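Local coordinates for protein V-type ATP synthase alpha chain (Nanoarchaeum equitans Kin4-M, PDB 5BN3) that forms the alpha chain (subunit A) of an archaeal V-type ATP synthase and carries a P-loop-type nucleotide-binding domain, modelled here in an assembly with ADP and magnesium, at residues 88-93 / 101-106; 29-34 / 47-52. One frame throughout, in Å; residues are numbered along the deposited sequence.

Contact 1: residues 88-93 / 101-106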
loop_
_atom_site.group_PDB
_atom_site.type_symbol
_atom_site.label_atom_id
_atom_site.label_comp_id
_atom_site.label_asym_id
_atom_site.label_seq_id
_atom_site.Cartn_x
_atom_site.Cartn_y
_atom_site.Cartn_z
ATOM N N LYS A 88 6.580 -13.436 43.994
ATOM C CA LYS A 88 6.034 -13.687 45.324
ATOM C C LYS A 88 6.897 -12.998 46.373
ATOM O O LYS A 88 6.382 -12.366 47.297
ATOM C CB LYS A 88 5.964 -15.193 45.596
ATOM C CG LYS A 88 5.519 -15.562 47.005
ATOM C CD LYS A 88 5.331 -17.070 47.149
ATOM C CE LYS A 88 5.023 -17.460 48.587
ATOM N NZ LYS A 88 6.173 -17.205 49.496
ATOM N N ASP A 89 8.214 -13.111 46.214
ATOM C CA ASP A 89 9.157 -12.486 47.139
ATOM C C ASP A 89 9.144 -10.960 47.025
ATOM O O ASP A 89 9.285 -10.263 48.027
ATOM C CB ASP A 89 10.575 -13.031 46.922
ATOM C CG ASP A 89 10.688 -14.515 47.235
ATOM O OD1 ASP A 89 9.724 -15.087 47.786
ATOM O OD2 ASP A 89 11.748 -15.104 46.938
ATOM N N ILE A 90 8.980 -10.449 45.807
ATOM C CA ILE A 90 8.856 -9.010 45.587
ATOM C C ILE A 90 7.641 -8.476 46.341
ATOM O O ILE A 90 7.721 -7.452 47.020
ATOM C CB ILE A 90 8.713 -8.669 44.086
ATOM C CG1 ILE A 90 10.008 -8.990 43.335
ATOM C CG2 ILE A 90 8.358 -7.207 43.895
ATOM C CD1 ILE A 90 9.930 -8.726 41.841
ATOM N N TYR A 91 6.523 -9.186 46.227
ATOM C CA TYR A 91 5.306 -8.821 46.941
ATOM C C TYR A 91 5.534 -8.794 48.449
ATOM O O TYR A 91 5.118 -7.858 49.128
ATOM C CB TYR A 91 4.176 -9.802 46.610
ATOM C CG TYR A 91 2.917 -9.581 47.420
ATOM C CD1 TYR A 91 1.999 -8.608 47.055
ATOM C CD2 TYR A 91 2.646 -10.347 48.545
ATOM C CE1 TYR A 91 0.847 -8.400 47.790
ATOM C CE2 TYR A 91 1.495 -10.145 49.286
ATOM C CZ TYR A 91 0.600 -9.171 48.903
ATOM O OH TYR A 91 -0.545 -8.966 49.633
ATOM N N GLU A 92 6.195 -9.825 48.968
ATOM C CA GLU A 92 6.397 -9.958 50.408
ATOM C C GLU A 92 7.375 -8.933 50.985
ATOM O O GLU A 92 7.151 -8.411 52.077
ATOM C CB GLU A 92 6.816 -11.392 50.763
ATOM C CG GLU A 92 5.649 -12.378 50.775
ATOM C CD GLU A 92 6.088 -13.831 50.818
ATOM O OE1 GLU A 92 7.309 -14.092 50.867
ATOM O OE2 GLU A 92 5.205 -14.715 50.795
ATOM N N LYS A 93 8.448 -8.642 50.256
ATOM C CA LYS A 93 9.421 -7.647 50.710
ATOM C C LYS A 93 8.825 -6.244 50.726
ATOM O O LYS A 93 8.916 -5.532 51.723
ATOM C CB LYS A 93 10.673 -7.657 49.826
ATOM C CG LYS A 93 11.451 -8.964 49.836
ATOM C CD LYS A 93 11.695 -9.458 51.248
ATOM C CE LYS A 93 12.591 -10.685 51.255
ATOM N NZ LYS A 93 13.928 -10.396 50.664
ATOM N N LYS A 101 10.777 -0.182 40.707
ATOM C CA LYS A 101 11.898 -0.166 39.777
ATOM C C LYS A 101 13.204 -0.308 40.558
ATOM O O LYS A 101 13.410 0.361 41.571
ATOM C CB LYS A 101 11.892 1.096 38.897
ATOM C CG LYS A 101 12.249 2.407 39.595
ATOM C CD LYS A 101 12.163 3.591 38.630
ATOM C CE LYS A 101 12.850 4.832 39.196
ATOM N NZ LYS A 101 14.332 4.693 39.219
ATOM N N GLY A 102 14.064 -1.219 40.116
ATOM C CA GLY A 102 15.375 -1.364 40.721
ATOM C C GLY A 102 15.526 -2.413 41.810
ATOM O O GLY A 102 16.633 -2.618 42.308
ATOM N N ILE A 103 14.438 -3.079 42.192
ATOM C CA ILE A 103 14.535 -4.129 43.206
ATOM C C ILE A 103 15.336 -5.320 42.683
ATOM O O ILE A 103 15.131 -5.771 41.555
ATOM C CB ILE A 103 13.142 -4.589 43.737
ATOM C CG1 ILE A 103 13.308 -5.531 44.934
ATOM C CG2 ILE A 103 12.310 -5.243 42.640
ATOM C CD1 ILE A 103 12.012 -5.873 45.641
ATOM N N ASP A 104 16.272 -5.814 43.488
ATOM C CA ASP A 104 17.034 -6.993 43.093
ATOM C C ASP A 104 16.997 -8.076 44.164
ATOM O O ASP A 104 17.449 -7.869 45.293
ATOM C CB ASP A 104 18.479 -6.635 42.738
ATOM C CG ASP A 104 19.112 -7.651 41.808
ATOM O OD1 ASP A 104 18.385 -8.207 40.955
ATOM O OD2 ASP A 104 20.331 -7.899 41.924
ATOM N N LEU A 105 16.445 -9.228 43.794
ATOM C CA LEU A 105 16.352 -10.380 44.682
ATOM C C LEU A 105 16.942 -11.599 43.982
ATOM O O LEU A 105 16.962 -11.662 42.752
ATOM C CB LEU A 105 14.890 -10.660 45.043
ATOM C CG LEU A 105 14.091 -9.578 45.770
ATOM C CD1 LEU A 105 12.670 -10.049 46.041
ATOM C CD2 LEU A 105 14.772 -9.184 47.067
ATOM N N PRO A 106 17.431 -12.576 44.763
ATOM C CA PRO A 106 17.911 -13.819 44.148
ATOM C C PRO A 106 16.751 -14.649 43.604
ATOM O O PRO A 106 15.676 -14.663 44.205
ATOM C CB PRO A 106 18.589 -14.549 45.313
ATOM C CG PRO A 106 17.948 -13.990 46.542
ATOM C CD PRO A 106 17.645 -12.554 46.221
HETATM O O HOH W 1 14.662 -14.906 46.607
#
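Helix 87-94 is covered along one side by the extended loop that follows it, and Leu-105 of that loop meets Asp-89, Ile-90 and Lys-93. The methyl CD1 of Leu-105 does most of the touching. Leu-105 CD1 lies 3.7 Å from Asp-89 CB and 3.9 Å from Ile-90 CG1. The other methyl, Leu-105 CD2, is 3.9 Å from Lys-93 NZ. The bends of Lys-93 at chi2 (-49°) and chi4 bring NZ back to this methyl, while Lys-93 CG touches Leu-105 CD1. Ile-103 adds a looser apolar touch, with Ile-103 CD1 4.3 Å from Ile-90 CG2. Ile-90 also leans on Pro-100 of the same loop and on Asn-100 of the NEQ263 chain, so it is packed from more than one side. The polar link is indirect. One water donates hydrogen bonds to both Asp-89 OD2 (2.9 Å) and Pro-106 O (2.6 Å). Away from the loop, Lys-88 NZ pairs with Glu-92 OE2 at 3.0 Å, one helical turn along. Helix and loop are therefore joined mainly by van der Waals packing, with a single water bridge at the end near Pro-106.

Contact 2: residues 29-34 / 47-52; sequences EKLIGE and VYEDTN
The ring of Tyr-48 is met at its edge by oxygens of residues 29-34. Ile-32 O lies near the ring plane, 3.6 Å from Tyr-48 CD2. Glu-34 OE1 lies in the plane at the hydroxyl end. Gly-33 CA approaches the ring obliquely. Side chains of Leu-67, Leu-83 and Arg-185 also pack on the tyrosine. Tyr-48 OH donates to Glu-34 OE1, although the modelled 2.4 Å is very short and the exact length is doubtful. The carboxylate and ring planes are 40° apart. Glu-34 reaches the hydroxyl with CG anti to the backbone N (chi1 -174°) and the rest of the chain extended. Glu-34 OE2 has a second partner, a salt bridge to Arg-185, and Tyr-48 OH also bonds Gln-46 NE2.

Strand 31-39 and the end of strand 42-47 are neighbours in the antiparallel sheet of the beta-barrel domain. Gly-33 and Val-47 form a non-hydrogen-bonded pair with CA atoms 4.2 Å apart. Next to it, Tyr-48 N donates to Ile-32 O at 2.9 Å. Beyond Tyr-48 the backbone leaves the sheet, and a side chain takes over: Ile-32 N donates to Glu-49 OE1 at 3.2 Å. The N-H comes in nearly in line with the C-O bond, but the bond is bent, 146° at the hydrogen. Arg-85 holds the other oxygen, Glu-49 OE2, in a salt bridge.

Lys-30 and Leu-31 both face Val-26 in a G1 beta bulge. Leu-31 CB sits 4.0 Å from Val-47 CG1. The Leu-31 side chain crosses that of Glu-49 at a slant, with Leu-31 CD2 4.1 Å from Glu-49 CB. Leu-31 CD1 comes within 3.5 Å of Asp-50 O, a buried carbonyl oxygen that has no polar partner in the model.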
loop_
_atom_site.group_PDB
_atom_site.type_symbol
_atom_site.label_atom_id
_atom_site.label_comp_id
_atom_site.label_asym_id
_atom_site.label_seq_id
_atom_site.Cartn_x
_atom_site.Cartn_y
_atom_site.Cartn_z
ATOM N N GLU A 29 20.240 4.399 41.171
ATOM C CA GLU A 29 19.296 3.366 41.585
ATOM C C GLU A 29 19.695 1.991 41.055
ATOM O O GLU A 29 19.044 0.989 41.361
ATOM C CB GLU A 29 17.870 3.721 41.156
ATOM C CG GLU A 29 17.274 4.896 41.919
ATOM C CD GLU A 29 15.758 4.869 41.938
ATOM O OE1 GLU A 29 15.172 3.914 41.383
ATOM O OE2 GLU A 29 15.152 5.801 42.508
ATOM N N LYS A 30 20.762 1.958 40.259
ATOM C CA LYS A 30 21.351 0.708 39.775
ATOM C C LYS A 30 20.362 -0.194 39.041
ATOM O O LYS A 30 20.100 -1.321 39.466
ATOM C CB LYS A 30 22.001 -0.057 40.931
ATOM C CG LYS A 30 23.160 0.674 41.592
ATOM C CD LYS A 30 23.725 -0.154 42.736
ATOM C CE LYS A 30 25.197 0.141 42.969
ATOM N NZ LYS A 30 25.834 -0.909 43.815
ATOM N N LEU A 31 19.821 0.306 37.936
ATOM C CA LEU A 31 18.895 -0.470 37.124
ATOM C C LEU A 31 19.676 -1.467 36.275
ATOM O O LEU A 31 20.742 -1.142 35.746
ATOM C CB LEU A 31 18.068 0.459 36.233
ATOM C CG LEU A 31 17.418 1.641 36.957
ATOM C CD1 LEU A 31 16.705 2.561 35.981
ATOM C CD2 LEU A 31 16.453 1.149 38.016
ATOM N N ILE A 32 19.155 -2.685 36.159
ATOM C CA ILE A 32 19.810 -3.716 35.363
ATOM C C ILE A 32 19.788 -3.353 33.880
ATOM O O ILE A 32 18.732 -3.053 33.317
ATOM C CB ILE A 32 19.152 -5.098 35.557
ATOM C CG1 ILE A 32 19.096 -5.467 37.043
ATOM C CG2 ILE A 32 19.906 -6.162 34.772
ATOM C CD1 ILE A 32 20.457 -5.587 37.703
ATOM N N GLY A 33 20.962 -3.372 33.256
ATOM C CA GLY A 33 21.086 -3.107 31.835
ATOM C C GLY A 33 22.068 -4.072 31.202
ATOM O O GLY A 33 22.774 -4.798 31.903
ATOM N N GLU A 34 22.110 -4.082 29.874
ATOM C CA GLU A 34 23.032 -4.947 29.150
ATOM C C GLU A 34 23.630 -4.194 27.967
ATOM O O GLU A 34 22.903 -3.599 27.170
ATOM C CB GLU A 34 22.305 -6.209 28.671
ATOM C CG GLU A 34 23.197 -7.254 28.016
ATOM C CD GLU A 34 22.412 -8.460 27.525
ATOM O OE1 GLU A 34 21.165 -8.386 27.474
ATOM O OE2 GLU A 34 23.041 -9.486 27.189
ATOM N N VAL A 47 18.144 -1.073 28.798
ATOM C CA VAL A 47 17.817 -1.108 30.216
ATOM C C VAL A 47 16.546 -1.914 30.448
ATOM O O VAL A 47 15.540 -1.706 29.767
ATOM C CB VAL A 47 17.648 0.320 30.767
ATOM C CG1 VAL A 47 17.375 0.293 32.260
ATOM C CG2 VAL A 47 18.894 1.133 30.480
ATOM N N TYR A 48 16.597 -2.835 31.407
ATOM C CA TYR A 48 15.473 -3.723 31.687
ATOM C C TYR A 48 14.551 -3.161 32.763
ATOM O O TYR A 48 13.850 -3.903 33.454
ATOM C CB TYR A 48 15.981 -5.113 32.074
ATOM C CG TYR A 48 16.769 -5.770 30.969
ATOM C CD1 TYR A 48 16.124 -6.393 29.912
ATOM C CD2 TYR A 48 18.155 -5.750 30.972
ATOM C CE1 TYR A 48 16.838 -6.986 28.893
ATOM C CE2 TYR A 48 18.878 -6.341 29.959
ATOM C CZ TYR A 48 18.214 -6.957 28.922
ATOM O OH TYR A 48 18.927 -7.547 27.909
ATOM N N GLU A 49 14.558 -1.841 32.893
ATOM C CA GLU A 49 13.673 -1.147 33.817
ATOM C C GLU A 49 13.296 0.200 33.220
ATOM O O GLU A 49 13.887 0.626 32.225
ATOM C CB GLU A 49 14.341 -0.978 35.186
ATOM C CG GLU A 49 13.759 -1.879 36.268
ATOM C CD GLU A 49 14.818 -2.623 37.059
ATOM O OE1 GLU A 49 16.014 -2.515 36.715
ATOM O OE2 GLU A 49 14.452 -3.321 38.028
ATOM N N ASP A 50 12.312 0.868 33.813
ATOM C CA ASP A 50 11.883 2.167 33.306
ATOM C C ASP A 50 12.989 3.205 33.473
ATOM O O ASP A 50 13.651 3.263 34.511
ATOM C CB ASP A 50 10.606 2.633 34.004
ATOM C CG ASP A 50 10.059 3.918 33.414
ATOM O OD1 ASP A 50 10.297 4.182 32.215
ATOM O OD2 ASP A 50 9.384 4.666 34.152
ATOM N N THR A 51 13.184 4.017 32.441
ATOM C CA THR A 51 14.282 4.976 32.417
ATOM C C THR A 51 13.824 6.416 32.634
ATOM O O THR A 51 14.634 7.341 32.569
ATOM C CB THR A 51 15.073 4.892 31.099
ATOM O OG1 THR A 51 14.199 5.148 29.994
ATOM C CG2 THR A 51 15.700 3.516 30.941
ATOM N N ASN A 52 12.533 6.609 32.880
ATOM C CA ASN A 52 12.029 7.945 33.179
ATOM C C ASN A 52 12.637 8.452 34.482
ATOM O O ASN A 52 12.686 7.726 35.477
ATOM C CB ASN A 52 10.502 7.944 33.278
ATOM C CG ASN A 52 9.904 9.336 33.146
ATOM O OD1 ASN A 52 10.348 10.141 32.326
ATOM N ND2 ASN A 52 8.892 9.624 33.957
#

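Contact 2 comes first along the chain and closes before contact 1 opens. Their centres are 15 Å apart, on the same side of the chain's centre. Contact 2 joins strand 31-39 to the loop after strand 42-47, in the beta-barrel domain. Contact 1 joins helix 87-94 to the loop that leads to strand 114-118. The start of that loop touches the barrel. Gly-102 CA packs on Leu-31 CD2, and Lys-101 NZ pairs with Glu-29 OE1 in a salt bridge whose modelled length is implausibly short. Arg-85 serves both contacts, pairing with Glu-49 OE2 and bonding Ile-103 O. Segment 101-106 thus runs between the N-terminal barrel and helix 87-94 and ties the two together.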